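Local structure of tailspike protein (Acinetobacter phage vB_ApiP_P1, 6E1R) at residues 260-268 and 286-294. The protein probably binds and cleaves the capsular polysaccharide of its Acinetobacter host as a trimeric beta-helical tailspike, of which this chain lacks the N-terminal part. Residues are numbered along the deposited sequence; the frame is centred on the assembly and turned at random.
Sequences KGTDDCMIE and NLCTEALIK
Lys-294 forms a salt bridge with Asp-264, its NZ lying 3.2 Å from Asp-264 OD2 on that oxygen's anti lone pair, the one facing away from OD1. The lysine chain leaves with CG anti to the backbone N and bends at chi3 (-68°), bringing the ammonium between Asp-264 and Glu-290, whose OE1 is modelled too close to NZ for the length to carry weight. A water donates to Glu-290 OE2 and weakly to Asp-264 OD2. Alongside, Cys-265 SG rests on Lys-294 CB at 3.9 Å.

Backbone bonds tie the turns together: Leu-287 N to Gly-261 O, and Thr-289 N to Asp-263 O at 3.1 Å. Two carbonyls each accept two amides, Asp-264 O those of Glu-290 and Ala-291, Leu-292 O those of Met-266 and Ile-267. Lys-294 N to Ile-267 O (3.2 Å) continues into the parallel Ile-267/Ile-293 pair. At the start of both segments, Asn-286 OD1 accepts Gly-261 N at 3.2 Å while ND2 binds Phe-258 O, holding the amide at both ends; the selenomethionine side chain of Met-266 crosses it at about a right angle.

Segments 260-268 and 286-294 belong to successive coils of the right-handed parallel beta-helix, strand 267-270 lying beside 293-297. Lys-235, from the preceding strand, bridges Asp-264 OD1 and Glu-268 OE1. Each Asp-264 oxygen thus has a different lysine, which fixes the carboxylate's rotation and links three neighbouring turns.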
ATOM      1  N   LYS A 260       5.782  -1.284  24.640  1.00 45.46           N
ATOM      2  CA  LYS A 260       5.802  -1.671  26.054  1.00 46.01           C
ATOM      3  C   LYS A 260       4.571  -2.484  26.450  1.00 45.47           C
ATOM      4  O   LYS A 260       3.978  -2.261  27.504  1.00 52.57           O
ATOM      5  CB  LYS A 260       5.930  -0.442  26.956  1.00 47.32           C
ATOM      6  CG  LYS A 260       7.139   0.432  26.699  1.00 48.84           C
ATOM      7  CD  LYS A 260       8.434  -0.298  26.979  1.00 53.59           C
ATOM      8  CE  LYS A 260       9.628   0.584  26.627  1.00 55.43           C
ATOM      9  NZ  LYS A 260       9.659   1.838  27.446  1.00 53.61           N
ATOM     10  N   GLY A 261       4.179  -3.437  25.607  1.00 40.67           N
ATOM     11  CA  GLY A 261       3.128  -4.359  25.992  1.00 39.61           C
ATOM     12  C   GLY A 261       3.640  -5.409  26.959  1.00 43.61           C
ATOM     13  O   GLY A 261       4.804  -5.799  26.925  1.00 46.50           O
ATOM     14  N   THR A 262       2.751  -5.878  27.839  1.00 40.98           N
ATOM     15  CA  THR A 262       3.150  -6.846  28.854  1.00 43.18           C
ATOM     16  C   THR A 262       2.179  -8.007  29.019  1.00 44.28           C
ATOM     17  O   THR A 262       2.429  -8.877  29.861  1.00 45.49           O
ATOM     18  CB  THR A 262       3.338  -6.156  30.218  1.00 42.20           C
ATOM     19  OG1 THR A 262       2.271  -5.225  30.439  1.00 48.32           O
ATOM     20  CG2 THR A 262       4.669  -5.419  30.269  1.00 39.07           C
ATOM     21  N   ASP A 263       1.101  -8.060  28.247  1.00 41.68           N
ATOM     22  CA  ASP A 263       0.132  -9.140  28.339  1.00 41.24           C
ATOM     23  C   ASP A 263       0.537 -10.267  27.390  1.00 44.20           C
ATOM     24  O   ASP A 263       1.664 -10.313  26.889  1.00 44.71           O
ATOM     25  CB  ASP A 263      -1.268  -8.602  28.049  1.00 40.64           C
ATOM     26  CG  ASP A 263      -2.360  -9.442  28.681  1.00 42.97           C
ATOM     27  OD1 ASP A 263      -2.031 -10.477  29.301  1.00 43.69           O
ATOM     28  OD2 ASP A 263      -3.544  -9.062  28.566  1.00 42.17           O
ATOM     29  N   ASP A 264      -0.384 -11.202  27.137  1.00 44.82           N
ATOM     30  CA  ASP A 264      -0.083 -12.296  26.221  1.00 41.66           C
ATOM     31  C   ASP A 264       0.082 -11.796  24.793  1.00 42.50           C
ATOM     32  O   ASP A 264       0.832 -12.390  24.011  1.00 42.78           O
ATOM     33  CB  ASP A 264      -1.176 -13.362  26.289  1.00 46.49           C
ATOM     34  CG  ASP A 264      -2.542 -12.818  25.926  1.00 48.16           C
ATOM     35  OD1 ASP A 264      -2.874 -11.698  26.367  1.00 47.30           O
ATOM     36  OD2 ASP A 264      -3.285 -13.513  25.202  1.00 50.93           O
ATOM     37  N   CYS A 265      -0.603 -10.710  24.438  1.00 39.22           N
ATOM     38  CA  CYS A 265      -0.440 -10.094  23.132  1.00 37.75           C
ATOM     39  C   CYS A 265      -0.784  -8.615  23.235  1.00 39.40           C
ATOM     40  O   CYS A 265      -1.314  -8.146  24.244  1.00 42.10           O
ATOM     41  CB  CYS A 265      -1.299 -10.788  22.069  1.00 35.04           C
ATOM     42  SG  CYS A 265      -3.052 -10.883  22.469  1.00 38.85           S
HETATM   43  N   MSE A 266      -0.461  -7.882  22.176  1.00 35.46           N
HETATM   44  CA  MSE A 266      -0.718  -6.449  22.131  1.00 38.11           C
HETATM   45  C   MSE A 266      -2.076  -6.173  21.495  1.00 38.24           C
HETATM   46  O   MSE A 266      -2.865  -5.380  22.007  1.00 39.48           O
HETATM   47  CB  MSE A 266       0.390  -5.733  21.357  1.00 40.46           C
HETATM   48  CG  MSE A 266       0.392  -4.221  21.513  1.00 52.46           C
HETATM   49 SE   MSE A 266       0.592  -3.653  23.372  1.00 63.94          SE
HETATM   50  CE  MSE A 266       1.375  -1.895  23.060  1.00 63.95           C
ATOM     51  N   ILE A 267      -2.342  -6.843  20.377  1.00 37.09           N
ATOM     52  CA  ILE A 267      -3.593  -6.709  19.643  1.00 35.39           C
ATOM     53  C   ILE A 267      -4.230  -8.085  19.531  1.00 40.35           C
ATOM     54  O   ILE A 267      -3.546  -9.072  19.239  1.00 46.24           O
ATOM     55  CB  ILE A 267      -3.370  -6.087  18.249  1.00 28.84           C
ATOM     56  CG1 ILE A 267      -2.624  -4.757  18.376  1.00 28.77           C
ATOM     57  CG2 ILE A 267      -4.695  -5.886  17.532  1.00 24.61           C
ATOM     58  CD1 ILE A 267      -2.248  -4.137  17.050  1.00 29.88           C
ATOM     59  N   GLU A 268      -5.540  -8.152  19.764  1.00 43.31           N
ATOM     60  CA  GLU A 268      -6.253  -9.421  19.763  1.00 40.29           C
ATOM     61  C   GLU A 268      -7.676  -9.214  19.269  1.00 39.88           C
ATOM     62  O   GLU A 268      -8.350  -8.264  19.676  1.00 45.68           O
ATOM     63  CB  GLU A 268      -6.276 -10.047  21.162  1.00 40.51           C
ATOM     64  CG  GLU A 268      -7.053 -11.351  21.248  1.00 43.97           C
ATOM     65  CD  GLU A 268      -7.039 -11.951  22.641  1.00 52.17           C
ATOM     66  OE1 GLU A 268      -6.743 -11.214  23.604  1.00 55.35           O
ATOM     67  OE2 GLU A 268      -7.324 -13.160  22.772  1.00 56.16           O
ATOM     68  N   ASN A 286       8.142  -4.096  22.920  1.00 34.64           N
ATOM     69  CA  ASN A 286       7.107  -4.803  23.655  1.00 38.32           C
ATOM     70  C   ASN A 286       7.701  -5.970  24.438  1.00 44.96           C
ATOM     71  O   ASN A 286       8.817  -6.427  24.175  1.00 48.24           O
ATOM     72  CB  ASN A 286       6.019  -5.308  22.707  1.00 32.80           C
ATOM     73  CG  ASN A 286       5.333  -4.186  21.960  1.00 37.28           C
ATOM     74  OD1 ASN A 286       4.357  -3.610  22.443  1.00 44.79           O
ATOM     75  ND2 ASN A 286       5.838  -3.867  20.774  1.00 34.22           N
ATOM     76  N   LEU A 287       6.933  -6.452  25.410  1.00 45.43           N
ATOM     77  CA  LEU A 287       7.323  -7.571  26.260  1.00 41.60           C
ATOM     78  C   LEU A 287       6.208  -8.604  26.319  1.00 38.59           C
ATOM     79  O   LEU A 287       5.956  -9.215  27.362  1.00 40.74           O
ATOM     80  CB  LEU A 287       7.683  -7.091  27.664  1.00 42.17           C
ATOM     81  CG  LEU A 287       8.878  -6.143  27.772  1.00 45.06           C
ATOM     82  CD1 LEU A 287       9.106  -5.733  29.217  1.00 46.36           C
ATOM     83  CD2 LEU A 287      10.124  -6.792  27.191  1.00 46.50           C
ATOM     84  N   CYS A 288       5.520  -8.810  25.199  1.00 30.55           N
ATOM     85  CA  CYS A 288       4.410  -9.753  25.164  1.00 33.15           C
ATOM     86  C   CYS A 288       4.910 -11.177  25.368  1.00 35.91           C
ATOM     87  O   CYS A 288       6.005 -11.538  24.928  1.00 37.56           O
ATOM     88  CB  CYS A 288       3.663  -9.641  23.838  1.00 39.53           C
ATOM     89  SG  CYS A 288       2.972  -8.008  23.514  1.00 48.20           S
ATOM     90  N   THR A 289       4.097 -11.993  26.041  1.00 34.52           N
ATOM     91  CA  THR A 289       4.546 -13.329  26.414  1.00 41.59           C
ATOM     92  C   THR A 289       4.351 -14.348  25.297  1.00 44.64           C
ATOM     93  O   THR A 289       5.078 -15.346  25.251  1.00 48.05           O
ATOM     94  CB  THR A 289       3.837 -13.803  27.685  1.00 38.96           C
ATOM     95  OG1 THR A 289       2.417 -13.710  27.519  1.00 40.75           O
ATOM     96  CG2 THR A 289       4.267 -12.957  28.878  1.00 35.39           C
ATOM     97  N   GLU A 290       3.378 -14.144  24.410  1.00 44.20           N
ATOM     98  CA  GLU A 290       3.104 -15.118  23.360  1.00 44.81           C
ATOM     99  C   GLU A 290       3.347 -14.538  21.974  1.00 41.47           C
ATOM    100  O   GLU A 290       4.173 -15.070  21.225  1.00 42.92           O
ATOM    101  CB  GLU A 290       1.670 -15.646  23.478  1.00 52.13           C
ATOM    102  CG  GLU A 290       1.378 -16.366  24.794  1.00 67.16           C
ATOM    103  CD  GLU A 290      -0.011 -16.958  24.817  1.00 78.21           C
ATOM    104  OE1 GLU A 290      -0.547 -17.219  23.723  1.00 80.49           O
ATOM    105  OE2 GLU A 290      -0.576 -17.143  25.916  1.00 81.45           O
ATOM    106  N   ALA A 291       2.664 -13.455  21.617  1.00 42.37           N
ATOM    107  CA  ALA A 291       2.827 -12.839  20.311  1.00 39.43           C
ATOM    108  C   ALA A 291       2.468 -11.364  20.406  1.00 44.35           C
ATOM    109  O   ALA A 291       1.921 -10.900  21.407  1.00 46.24           O
ATOM    110  CB  ALA A 291       1.970 -13.538  19.254  1.00 39.10           C
ATOM    111  N   LEU A 292       2.802 -10.620  19.351  1.00 37.51           N
ATOM    112  CA  LEU A 292       2.357  -9.233  19.270  1.00 32.18           C
ATOM    113  C   LEU A 292       0.911  -9.151  18.803  1.00 35.90           C
ATOM    114  O   LEU A 292       0.149  -8.301  19.277  1.00 34.22           O
ATOM    115  CB  LEU A 292       3.265  -8.433  18.337  1.00 29.33           C
ATOM    116  CG  LEU A 292       4.743  -8.339  18.716  1.00 30.72           C
ATOM    117  CD1 LEU A 292       5.477  -7.445  17.734  1.00 25.01           C
ATOM    118  CD2 LEU A 292       4.908  -7.829  20.138  1.00 31.27           C
ATOM    119  N   ILE A 293       0.518 -10.024  17.876  1.00 35.16           N
ATOM    120  CA  ILE A 293      -0.838 -10.069  17.343  1.00 28.53           C
ATOM    121  C   ILE A 293      -1.303 -11.518  17.403  1.00 32.11           C
ATOM    122  O   ILE A 293      -0.805 -12.366  16.653  1.00 35.27           O
ATOM    123  CB  ILE A 293      -0.916  -9.533  15.907  1.00 25.57           C
ATOM    124  CG1 ILE A 293      -0.400  -8.095  15.840  1.00 24.14           C
ATOM    125  CG2 ILE A 293      -2.343  -9.612  15.385  1.00 24.04           C
ATOM    126  CD1 ILE A 293      -0.339  -7.538  14.439  1.00 25.85           C
ATOM    127  N   LYS A 294      -2.251 -11.805  18.292  1.00 28.18           N
ATOM    128  CA  LYS A 294      -2.886 -13.115  18.394  1.00 27.04           C
ATOM    129  C   LYS A 294      -4.339 -12.951  17.971  1.00 33.40           C
ATOM    130  O   LYS A 294      -5.110 -12.266  18.651  1.00 46.16           O
ATOM    131  CB  LYS A 294      -2.799 -13.679  19.808  1.00 30.45           C
ATOM    132  CG  LYS A 294      -3.535 -15.003  19.952  1.00 40.54           C
ATOM    133  CD  LYS A 294      -3.785 -15.367  21.402  1.00 46.75           C
ATOM    134  CE  LYS A 294      -2.499 -15.684  22.115  1.00 46.38           C
ATOM    135  NZ  LYS A 294      -2.750 -16.182  23.500  1.00 45.35           N
TER
HETATM  136  O   HOH W   1       5.234  -9.658  29.878  1.00 44.60           O
HETATM  137  O   HOH W   2      -3.137 -16.083  27.248  1.00 49.86           O